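Long-range contacts in protein FkbI (Streptomyces hygroscopicus, PDB 1R2J), which binds FAD and probably acts as an acyl-ACP dehydrogenase in making the methoxymalonyl extender unit of the polyketide FK520: residues A303-A308 with G348-C353; V229-V234 with R280-A285; P173-E178 with L194-V199. All coordinates share one frame; numbering follows the deposited sequence.

Interaction 1: A303-A308 with G348-C353. With FAD (flavin-adenine dinucleotide), chain B.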
loop_
_atom_site.group_PDB
_atom_site.type_symbol
_atom_site.label_atom_id
_atom_site.label_comp_id
_atom_site.label_asym_id
_atom_site.label_seq_id
_atom_site.Cartn_x
_atom_site.Cartn_y
_atom_site.Cartn_z
ATOM N N ALA A 303 2.968 5.974 -12.594
ATOM C CA ALA A 303 1.789 6.365 -11.823
ATOM C C ALA A 303 2.089 6.548 -10.344
ATOM O O ALA A 303 1.670 7.530 -9.727
ATOM C CB ALA A 303 0.688 5.338 -12.000
ATOM N N LYS A 304 2.805 5.593 -9.768
ATOM C CA LYS A 304 3.139 5.676 -8.363
ATOM C C LYS A 304 3.994 6.913 -8.115
ATOM O O LYS A 304 3.725 7.690 -7.203
ATOM C CB LYS A 304 3.885 4.408 -7.915
ATOM C CG LYS A 304 4.243 4.383 -6.440
ATOM C CD LYS A 304 5.604 5.007 -6.169
ATOM C CE LYS A 304 5.752 5.383 -4.696
ATOM N NZ LYS A 304 6.913 6.295 -4.464
ATOM N N HIS A 305 5.012 7.091 -8.949
ATOM C CA HIS A 305 5.937 8.214 -8.825
ATOM C C HIS A 305 5.246 9.581 -8.857
ATOM O O HIS A 305 5.383 10.382 -7.926
ATOM C CB HIS A 305 6.997 8.131 -9.933
ATOM C CG HIS A 305 8.022 9.219 -9.876
ATOM N ND1 HIS A 305 8.806 9.447 -8.763
ATOM C CD2 HIS A 305 8.410 10.127 -10.803
ATOM C CE1 HIS A 305 9.634 10.449 -9.009
ATOM N NE2 HIS A 305 9.414 10.879 -10.239
ATOM N N VAL A 306 4.499 9.837 -9.925
ATOM C CA VAL A 306 3.800 11.103 -10.076
ATOM C C VAL A 306 2.718 11.331 -9.025
ATOM O O VAL A 306 2.632 12.415 -8.453
ATOM C CB VAL A 306 3.161 11.221 -11.474
ATOM C CG1 VAL A 306 4.241 11.269 -12.541
ATOM C CG2 VAL A 306 2.256 10.048 -11.721
ATOM N N ALA A 307 1.891 10.319 -8.773
ATOM C CA ALA A 307 0.816 10.454 -7.795
ATOM C C ALA A 307 1.394 10.751 -6.417
ATOM O O ALA A 307 0.857 11.564 -5.672
ATOM C CB ALA A 307 -0.033 9.181 -7.757
ATOM N N ALA A 308 2.508 10.107 -6.089
ATOM C CA ALA A 308 3.136 10.315 -4.794
ATOM C C ALA A 308 3.723 11.720 -4.670
ATOM O O ALA A 308 3.445 12.423 -3.694
ATOM C CB ALA A 308 4.217 9.261 -4.560
ATOM N N GLY A 348 9.394 1.901 -3.999
ATOM C CA GLY A 348 10.273 2.477 -4.998
ATOM C C GLY A 348 10.276 3.977 -4.760
ATOM O O GLY A 348 9.362 4.687 -5.190
ATOM N N SER A 349 11.287 4.452 -4.039
ATOM C CA SER A 349 11.420 5.875 -3.716
ATOM C C SER A 349 11.445 6.741 -4.967
ATOM O O SER A 349 11.717 6.255 -6.067
ATOM C CB SER A 349 12.715 6.122 -2.946
ATOM O OG SER A 349 13.823 6.059 -3.836
ATOM N N SER A 350 11.171 8.030 -4.791
ATOM C CA SER A 350 11.195 8.969 -5.910
ATOM C C SER A 350 12.525 8.824 -6.653
ATOM O O SER A 350 12.563 8.860 -7.879
ATOM C CB SER A 350 11.050 10.405 -5.404
ATOM O OG SER A 350 9.821 10.578 -4.721
ATOM N N GLU A 351 13.614 8.650 -5.906
ATOM C CA GLU A 351 14.925 8.506 -6.537
ATOM C C GLU A 351 15.010 7.238 -7.371
ATOM O O GLU A 351 15.497 7.276 -8.491
ATOM C CB GLU A 351 16.049 8.510 -5.494
ATOM C CG GLU A 351 16.278 9.865 -4.839
ATOM C CD GLU A 351 15.078 10.316 -4.039
ATOM O OE1 GLU A 351 14.578 9.490 -3.243
ATOM O OE2 GLU A 351 14.636 11.484 -4.205
ATOM N N MET A 352 14.540 6.119 -6.829
ATOM C CA MET A 352 14.576 4.863 -7.568
ATOM C C MET A 352 13.627 4.928 -8.767
ATOM O O MET A 352 13.916 4.362 -9.822
ATOM C CB MET A 352 14.209 3.687 -6.657
ATOM C CG MET A 352 15.256 3.390 -5.592
ATOM S SD MET A 352 16.936 3.336 -6.292
ATOM C CE MET A 352 16.856 1.792 -7.157
ATOM N N CYS A 353 12.497 5.615 -8.614
ATOM C CA CYS A 353 11.561 5.730 -9.728
ATOM C C CYS A 353 12.209 6.520 -10.856
ATOM O O CYS A 353 12.010 6.219 -12.036
ATOM C CB CYS A 353 10.262 6.414 -9.288
ATOM S SG CYS A 353 9.209 5.355 -8.270
HETATM P PA FAD B . 17.549 3.577 1.746
HETATM O O1A FAD B . 16.855 2.616 0.898
HETATM O O2A FAD B . 18.380 3.449 2.995
HETATM O O5B FAD B . 17.015 5.011 1.758
HETATM C C5B FAD B . 17.815 5.658 0.851
HETATM C C4B FAD B . 17.557 7.094 0.549
HETATM O O4B FAD B . 18.631 7.088 -0.457
HETATM C C3B FAD B . 16.272 7.187 -0.212
HETATM O O3B FAD B . 15.853 8.512 -0.213
HETATM C C2B FAD B . 16.592 6.706 -1.547
HETATM O O2B FAD B . 15.785 7.114 -2.682
HETATM C C1B FAD B . 18.085 7.098 -1.752
HETATM N N9A FAD B . 18.767 6.136 -2.553
HETATM C C8A FAD B . 19.147 4.792 -2.292
HETATM N N7A FAD B . 19.758 4.188 -3.267
HETATM C C5A FAD B . 19.823 5.137 -4.269
HETATM C C6A FAD B . 20.356 5.128 -5.562
HETATM N N6A FAD B . 20.966 4.056 -6.087
HETATM N N1A FAD B . 20.245 6.278 -6.320
HETATM C C2A FAD B . 19.637 7.380 -5.822
HETATM N N3A FAD B . 19.078 7.492 -4.545
HETATM C C4A FAD B . 19.248 6.258 -3.857
HETATM N N1 FAD B . 8.789 -2.732 3.232
HETATM C C2 FAD B . 8.260 -4.001 2.989
HETATM O O2 FAD B . 8.965 -4.945 2.586
HETATM N N3 FAD B . 6.908 -4.224 3.210
HETATM C C4 FAD B . 5.990 -3.252 3.683
HETATM O O4 FAD B . 4.773 -3.565 3.854
HETATM C C4X FAD B . 6.538 -2.014 3.937
HETATM N N5 FAD B . 5.613 -1.007 4.450
HETATM C C5X FAD B . 6.133 0.268 4.754
HETATM C C6 FAD B . 5.314 1.303 5.280
HETATM C C7 FAD B . 5.794 2.597 5.645
HETATM C C7M FAD B . 4.838 3.645 6.209
HETATM C C8 FAD B . 7.183 2.861 5.478
HETATM C C8M FAD B . 7.840 4.177 5.853
HETATM C C9 FAD B . 8.012 1.903 4.955
HETATM C C9A FAD B . 7.526 0.603 4.558
HETATM N N10 FAD B . 8.391 -0.474 3.995
HETATM C C10 FAD B . 7.927 -1.763 3.706
HETATM C "C1'" FAD B . 9.669 0.063 3.805
HETATM C "C2'" FAD B . 9.835 0.717 2.317
HETATM O "O2'" FAD B . 10.140 -0.494 1.566
HETATM C "C3'" FAD B . 11.036 1.478 2.408
HETATM O "O3'" FAD B . 10.693 2.885 2.336
HETATM C "C4'" FAD B . 12.312 1.489 1.530
HETATM O "O4'" FAD B . 12.930 0.288 1.155
HETATM C "C5'" FAD B . 13.098 2.217 2.514
HETATM O "O5'" FAD B . 14.440 1.841 2.582
HETATM P P FAD B . 15.277 2.519 3.796
HETATM O O1P FAD B . 15.690 1.265 3.381
HETATM O O2P FAD B . 16.569 2.500 4.657
HETATM O O3P FAD B . 16.453 3.122 2.849
HETATM O O HOH W 1 7.880 8.630 -5.779
#
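His305 of helix 297-322 meets Cys353 of helix 350-361 at the centre of this buried contact. The two residues come closest at 3.4 Å, between His305 ND1 and Cys353 CB, and the sulfur sits obliquely to the imidazole. Because CG of His305 lies anti to the backbone N (chi1 -178°), the ring reaches across to the first turn of the other helix. There CE1 comes within 3.5 Å of Ser350 O, and Ser350 CB meets the ring edge in its plane.

Lys304 runs alongside, its chain bent at chi2 (-89°), with CD near Cys353 SG and the amine beyond. NZ gives a 3.0 Å hydrogen bond to Gly348 O and another to Met343 O. The same amine donates to a water that also bonds to His305 ND1 and Ser350 OG, so two backbone carbonyls and the water hold the buried lysine, with Ile346 O a further, weak acceptor.

The far side of 348-353 faces the cofactor. Ser349, the N-cap, takes a 3.1 Å hydrogen bond at OG from Met352 N, and the same hydroxyl donates to the ribose O2B of FAD, which in turn donates to Glu351 OE1 at 2.7 Å. The helix start that binds the adenosine half of FAD is thus the one packed on 303-308. Behind 303-308, Ala303 and Ala307 lean on helices 219-248 and 262-287, placing helix 297-322 among its neighbours in the C-terminal helical domain.

Interaction 2: V229-V234 with R280-A285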
loop_
_atom_site.group_PDB
_atom_site.type_symbol
_atom_site.label_atom_id
_atom_site.label_comp_id
_atom_site.label_asym_id
_atom_site.label_seq_id
_atom_site.Cartn_x
_atom_site.Cartn_y
_atom_site.Cartn_z
ATOM N N VAL A 229 -0.597 2.041 -4.316
ATOM C CA VAL A 229 -0.121 3.261 -3.683
ATOM C C VAL A 229 -0.466 4.453 -4.561
ATOM O O VAL A 229 -0.851 5.504 -4.053
ATOM C CB VAL A 229 1.401 3.235 -3.446
ATOM C CG1 VAL A 229 1.913 4.650 -3.125
ATOM C CG2 VAL A 229 1.727 2.292 -2.290
ATOM N N ALA A 230 -0.339 4.282 -5.876
ATOM C CA ALA A 230 -0.645 5.366 -6.809
ATOM C C ALA A 230 -2.110 5.806 -6.652
ATOM O O ALA A 230 -2.403 6.994 -6.560
ATOM C CB ALA A 230 -0.363 4.916 -8.247
ATOM N N TRP A 231 -3.024 4.842 -6.604
ATOM C CA TRP A 231 -4.439 5.157 -6.437
ATOM C C TRP A 231 -4.674 5.710 -5.037
ATOM O O TRP A 231 -5.523 6.575 -4.839
ATOM C CB TRP A 231 -5.313 3.912 -6.661
ATOM C CG TRP A 231 -5.542 3.600 -8.106
ATOM C CD1 TRP A 231 -5.037 2.542 -8.810
ATOM C CD2 TRP A 231 -6.343 4.353 -9.030
ATOM N NE1 TRP A 231 -5.479 2.588 -10.115
ATOM C CE2 TRP A 231 -6.279 3.689 -10.276
ATOM C CE3 TRP A 231 -7.109 5.522 -8.926
ATOM C CZ2 TRP A 231 -6.952 4.156 -11.410
ATOM C CZ3 TRP A 231 -7.780 5.986 -10.057
ATOM C CH2 TRP A 231 -7.694 5.300 -11.281
ATOM N N GLY A 232 -3.912 5.212 -4.071
ATOM C CA GLY A 232 -4.054 5.696 -2.714
ATOM C C GLY A 232 -3.731 7.180 -2.683
ATOM O O GLY A 232 -4.407 7.966 -2.005
ATOM N N CYS A 233 -2.704 7.572 -3.432
ATOM C CA CYS A 233 -2.295 8.976 -3.481
ATOM C C CYS A 233 -3.320 9.850 -4.168
ATOM O O CYS A 233 -3.467 11.023 -3.830
ATOM C CB CYS A 233 -0.937 9.109 -4.161
ATOM S SG CYS A 233 0.366 8.332 -3.180
ATOM N N VAL A 234 -4.017 9.290 -5.149
ATOM C CA VAL A 234 -5.076 10.039 -5.812
ATOM C C VAL A 234 -6.103 10.348 -4.716
ATOM O O VAL A 234 -6.684 11.427 -4.688
ATOM C CB VAL A 234 -5.762 9.206 -6.922
ATOM C CG1 VAL A 234 -6.962 9.969 -7.484
ATOM C CG2 VAL A 234 -4.770 8.911 -8.035
ATOM N N ARG A 280 -5.311 10.605 -14.041
ATOM C CA ARG A 280 -5.073 10.247 -15.431
ATOM C C ARG A 280 -3.978 9.195 -15.559
ATOM O O ARG A 280 -4.145 8.197 -16.253
ATOM C CB ARG A 280 -4.668 11.484 -16.241
ATOM C CG ARG A 280 -5.698 12.619 -16.275
ATOM C CD ARG A 280 -6.998 12.199 -16.927
ATOM N NE ARG A 280 -7.943 11.622 -15.975
ATOM C CZ ARG A 280 -8.695 12.329 -15.136
ATOM N NH1 ARG A 280 -8.628 13.657 -15.116
ATOM N NH2 ARG A 280 -9.530 11.703 -14.324
ATOM N N VAL A 281 -2.861 9.415 -14.872
ATOM C CA VAL A 281 -1.747 8.481 -14.948
ATOM C C VAL A 281 -2.109 7.128 -14.334
ATOM O O VAL A 281 -1.664 6.078 -14.813
ATOM C CB VAL A 281 -0.477 9.089 -14.280
ATOM C CG1 VAL A 281 -0.677 9.233 -12.782
ATOM C CG2 VAL A 281 0.731 8.232 -14.593
ATOM N N CYS A 282 -2.935 7.146 -13.290
ATOM C CA CYS A 282 -3.356 5.904 -12.635
ATOM C C CYS A 282 -4.288 5.117 -13.545
ATOM O O CYS A 282 -4.215 3.887 -13.614
ATOM C CB CYS A 282 -4.063 6.198 -11.312
ATOM S SG CYS A 282 -2.971 6.859 -10.041
ATOM N N GLU A 283 -5.159 5.840 -14.246
ATOM C CA GLU A 283 -6.104 5.231 -15.169
ATOM C C GLU A 283 -5.364 4.559 -16.330
ATOM O O GLU A 283 -5.701 3.443 -16.737
ATOM C CB GLU A 283 -7.057 6.302 -15.710
ATOM C CG GLU A 283 -8.041 6.830 -14.669
ATOM C CD GLU A 283 -8.631 8.165 -15.063
ATOM O OE1 GLU A 283 -9.373 8.759 -14.256
ATOM O OE2 GLU A 283 -8.345 8.627 -16.184
ATOM N N TYR A 284 -4.357 5.249 -16.855
ATOM C CA TYR A 284 -3.554 4.735 -17.960
ATOM C C TYR A 284 -2.844 3.436 -17.563
ATOM O O TYR A 284 -2.838 2.453 -18.317
ATOM C CB TYR A 284 -2.516 5.785 -18.365
ATOM C CG TYR A 284 -1.653 5.403 -19.542
ATOM C CD1 TYR A 284 -2.119 5.538 -20.851
ATOM C CD2 TYR A 284 -0.358 4.927 -19.350
ATOM C CE1 TYR A 284 -1.304 5.213 -21.942
ATOM C CE2 TYR A 284 0.460 4.596 -20.431
ATOM C CZ TYR A 284 -0.019 4.745 -21.719
ATOM O OH TYR A 284 0.797 4.436 -22.781
ATOM N N ALA A 285 -2.240 3.431 -16.379
ATOM C CA ALA A 285 -1.534 2.247 -15.912
ATOM C C ALA A 285 -2.516 1.103 -15.664
ATOM O O ALA A 285 -2.208 -0.061 -15.939
ATOM C CB ALA A 285 -0.763 2.562 -14.637
#
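Cys282 points from helix 262-287 toward helix 219-248, where Trp231, Ala230 and Val234 receive it. Here the helices run roughly antiparallel, their short axes inclined at 151° and approaching to 9.7 Å.

Aromatic contacts dominate. The CB of Cys282 sits almost squarely above the six-membered ring of Trp231, 3.5 Å from its centroid, in a CH-pi contact. The sulfur lies over the face as well, 4.5 Å from Cys282 SG to that centroid, as a sulfur-aromatic contact. With CG of Trp231 anti to its carbonyl carbon (chi1 -80°), the indole is carried out from its own helix and across this cysteine.

Apolar packing completes the seat of the thiol. Ala230 CB is 3.7 Å from Cys282 SG, and Val234 CG2 comes to 3.4 Å from the same sulfur, so residues one turn apart on helix 219-248 both touch it. At the outer end of the indole, Trp231 CH2 meets Glu283 CG at 3.7 Å, the two side chains crossing at about a right angle.

The charged interaction stays within 280-285. Arg280 grips the Glu283 carboxylate side-on, NE to OE2 and NH2 to OE1 (2.9 Å for the latter), with both oxygens close to the guanidinium plane; Arg55 is a weak, distant second partner.

Apolar and aromatic contacts therefore carry the interface, with Ala230 O also 3.5 Å from Cys282 SG. Glu283 lends it a methylene, while its charge is paired within its own helix and not across the contact.

Interaction 3: P173-E178 with L194-V199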
loop_
_atom_site.group_PDB
_atom_site.type_symbol
_atom_site.label_atom_id
_atom_site.label_comp_id
_atom_site.label_asym_id
_atom_site.label_seq_id
_atom_site.Cartn_x
_atom_site.Cartn_y
_atom_site.Cartn_z
ATOM N N PRO A 173 5.557 -21.256 15.647
ATOM C CA PRO A 173 6.612 -21.109 16.650
ATOM C C PRO A 173 7.874 -20.544 16.015
ATOM O O PRO A 173 8.250 -20.935 14.912
ATOM C CB PRO A 173 6.795 -22.535 17.154
ATOM C CG PRO A 173 5.395 -23.065 17.103
ATOM C CD PRO A 173 4.930 -22.585 15.738
ATOM N N GLY A 174 8.516 -19.611 16.707
ATOM C CA GLY A 174 9.728 -19.013 16.183
ATOM C C GLY A 174 9.538 -17.653 15.529
ATOM O O GLY A 174 10.520 -16.982 15.218
ATOM N N VAL A 175 8.296 -17.238 15.297
ATOM C CA VAL A 175 8.070 -15.932 14.693
ATOM C C VAL A 175 7.668 -14.908 15.737
ATOM O O VAL A 175 6.853 -15.181 16.625
ATOM C CB VAL A 175 6.980 -15.961 13.590
ATOM C CG1 VAL A 175 5.652 -16.361 14.180
ATOM C CG2 VAL A 175 6.858 -14.579 12.938
ATOM N N ARG A 176 8.266 -13.728 15.630
ATOM C CA ARG A 176 7.978 -12.632 16.535
ATOM C C ARG A 176 7.726 -11.379 15.710
ATOM O O ARG A 176 8.590 -10.932 14.953
ATOM C CB ARG A 176 9.148 -12.405 17.499
ATOM C CG ARG A 176 9.385 -13.551 18.486
ATOM C CD ARG A 176 8.174 -13.767 19.400
ATOM N NE ARG A 176 8.376 -14.842 20.375
ATOM C CZ ARG A 176 7.442 -15.270 21.223
ATOM N NH1 ARG A 176 6.235 -14.716 21.223
ATOM N NH2 ARG A 176 7.710 -16.253 22.075
ATOM N N VAL A 177 6.523 -10.835 15.843
ATOM C CA VAL A 177 6.139 -9.625 15.137
ATOM C C VAL A 177 6.231 -8.467 16.124
ATOM O O VAL A 177 5.411 -8.345 17.036
ATOM C CB VAL A 177 4.698 -9.742 14.598
ATOM C CG1 VAL A 177 3.786 -10.292 15.674
ATOM C CG2 VAL A 177 4.202 -8.381 14.136
ATOM N N GLU A 178 7.245 -7.626 15.952
ATOM C CA GLU A 178 7.444 -6.488 16.842
ATOM C C GLU A 178 7.010 -5.206 16.133
ATOM O O GLU A 178 7.625 -4.778 15.155
ATOM C CB GLU A 178 8.918 -6.393 17.262
ATOM C CG GLU A 178 9.129 -6.012 18.731
ATOM C CD GLU A 178 9.071 -7.213 19.672
ATOM O OE1 GLU A 178 8.845 -7.012 20.888
ATOM O OE2 GLU A 178 9.265 -8.354 19.202
ATOM N N LEU A 194 9.651 -8.217 11.503
ATOM C CA LEU A 194 9.433 -9.649 11.633
ATOM C C LEU A 194 10.724 -10.360 12.031
ATOM O O LEU A 194 11.747 -10.245 11.355
ATOM C CB LEU A 194 8.926 -10.228 10.309
ATOM C CG LEU A 194 7.705 -9.562 9.674
ATOM C CD1 LEU A 194 7.336 -10.289 8.384
ATOM C CD2 LEU A 194 6.543 -9.577 10.657
ATOM N N HIS A 195 10.676 -11.088 13.137
ATOM C CA HIS A 195 11.834 -11.840 13.597
ATOM C C HIS A 195 11.542 -13.306 13.312
ATOM O O HIS A 195 10.637 -13.895 13.903
ATOM C CB HIS A 195 12.042 -11.612 15.091
ATOM C CG HIS A 195 12.163 -10.166 15.462
ATOM N ND1 HIS A 195 13.266 -9.407 15.141
ATOM C CD2 HIS A 195 11.309 -9.337 16.107
ATOM C CE1 HIS A 195 13.087 -8.171 15.572
ATOM N NE2 HIS A 195 11.906 -8.102 16.162
ATOM N N LEU A 196 12.297 -13.882 12.385
ATOM C CA LEU A 196 12.107 -15.275 12.008
ATOM C C LEU A 196 13.284 -16.143 12.453
ATOM O O LEU A 196 14.330 -16.172 11.802
ATOM C CB LEU A 196 11.933 -15.382 10.491
ATOM C CG LEU A 196 10.798 -14.562 9.869
ATOM C CD1 LEU A 196 10.873 -14.671 8.356
ATOM C CD2 LEU A 196 9.452 -15.050 10.379
ATOM N N ASP A 197 13.097 -16.857 13.560
ATOM C CA ASP A 197 14.135 -17.728 14.109
ATOM C C ASP A 197 13.797 -19.192 13.828
ATOM O O ASP A 197 13.001 -19.802 14.543
ATOM C CB ASP A 197 14.264 -17.472 15.617
ATOM C CG ASP A 197 15.229 -18.426 16.300
ATOM O OD1 ASP A 197 16.303 -18.712 15.727
ATOM O OD2 ASP A 197 14.914 -18.882 17.421
ATOM N N GLN A 198 14.394 -19.742 12.772
ATOM C CA GLN A 198 14.160 -21.130 12.372
ATOM C C GLN A 198 12.679 -21.482 12.388
ATOM O O GLN A 198 12.236 -22.260 13.227
ATOM C CB GLN A 198 14.902 -22.098 13.300
ATOM C CG GLN A 198 16.410 -22.046 13.195
ATOM C CD GLN A 198 16.906 -22.395 11.808
ATOM O OE1 GLN A 198 16.663 -23.493 11.309
ATOM N NE2 GLN A 198 17.609 -21.463 11.181
ATOM N N VAL A 199 11.918 -20.914 11.462
ATOM C CA VAL A 199 10.486 -21.181 11.392
ATOM C C VAL A 199 10.194 -22.340 10.450
ATOM O O VAL A 199 10.541 -22.290 9.269
ATOM C CB VAL A 199 9.713 -19.936 10.902
ATOM C CG1 VAL A 199 8.238 -20.263 10.752
ATOM C CG2 VAL A 199 9.908 -18.787 11.880
#
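An antiparallel strand pair of the middle beta domain of the acyl-CoA dehydrogenase fold is formed here, with Arg176 facing His195 as its hydrogen-bonded pair and Val175-Leu196 and Val177-Leu194 as the non-hydrogen-bonded pairs on either side. Arg176 N donates to His195 O at 2.9 Å, and His195 N returns a bond to Arg176 O at 2.8 Å; each donor lies in the carbonyl plane of its acceptor. One step further, Asp197 N reaches Gly174 O at 3.1 Å, tilted 29° from that carbonyl plane. Gly174 has a positive phi (100°) and lies close against the backbone of the partner segment.

Val175, Val177, Leu194 and Leu196 share one face of the sheet. Val175 CG2, anti to the backbone N, is the branch that meets Leu196 CD2, at 3.7 Å, the two side chains side by side and pointing the same way. Val177 CB makes a looser approach to Leu194 CD2. Past the corner at 197-198, Val199 CG2 packs on Gly174 C at 3.8 Å.

Arg176 and His195 occupy the other face, their CB atoms 3.8 Å apart. Glu178 comes in at the edge of the imidazole, its CB 3.6 Å from His195 NE2; the carboxylate and ring planes are 57° apart.

Strand 192-196 also pairs with strand 133-143, through Leu194 to Lys140 and Leu196 to Gly138. It thus lies between that strand and 175-179, while Leu194 and Leu196 reach across to Leu152 and Val154 of strand 151-156.

Overall arrangement
Along the chain the contacts come in series: interaction 3 closes first, then interaction 2, then interaction 1. Interactions 1 and 2 both belong to the C-terminal helical domain and touch, their centres 11 Å apart. Helix 297-322 packs against the two helices of interaction 2, Val306 on Val281 and Ala307 on Cys233, so a continuous helical core runs from 229-234 and 280-285 to the FAD-binding start of helix 350-361. Interaction 3 lies in the beta sheet of the middle domain, its centre 31 Å from that of interaction 1, with nearest atoms about 17 Å apart. FAD bridges the two regions, being bound by residues of both the middle and C-terminal domains.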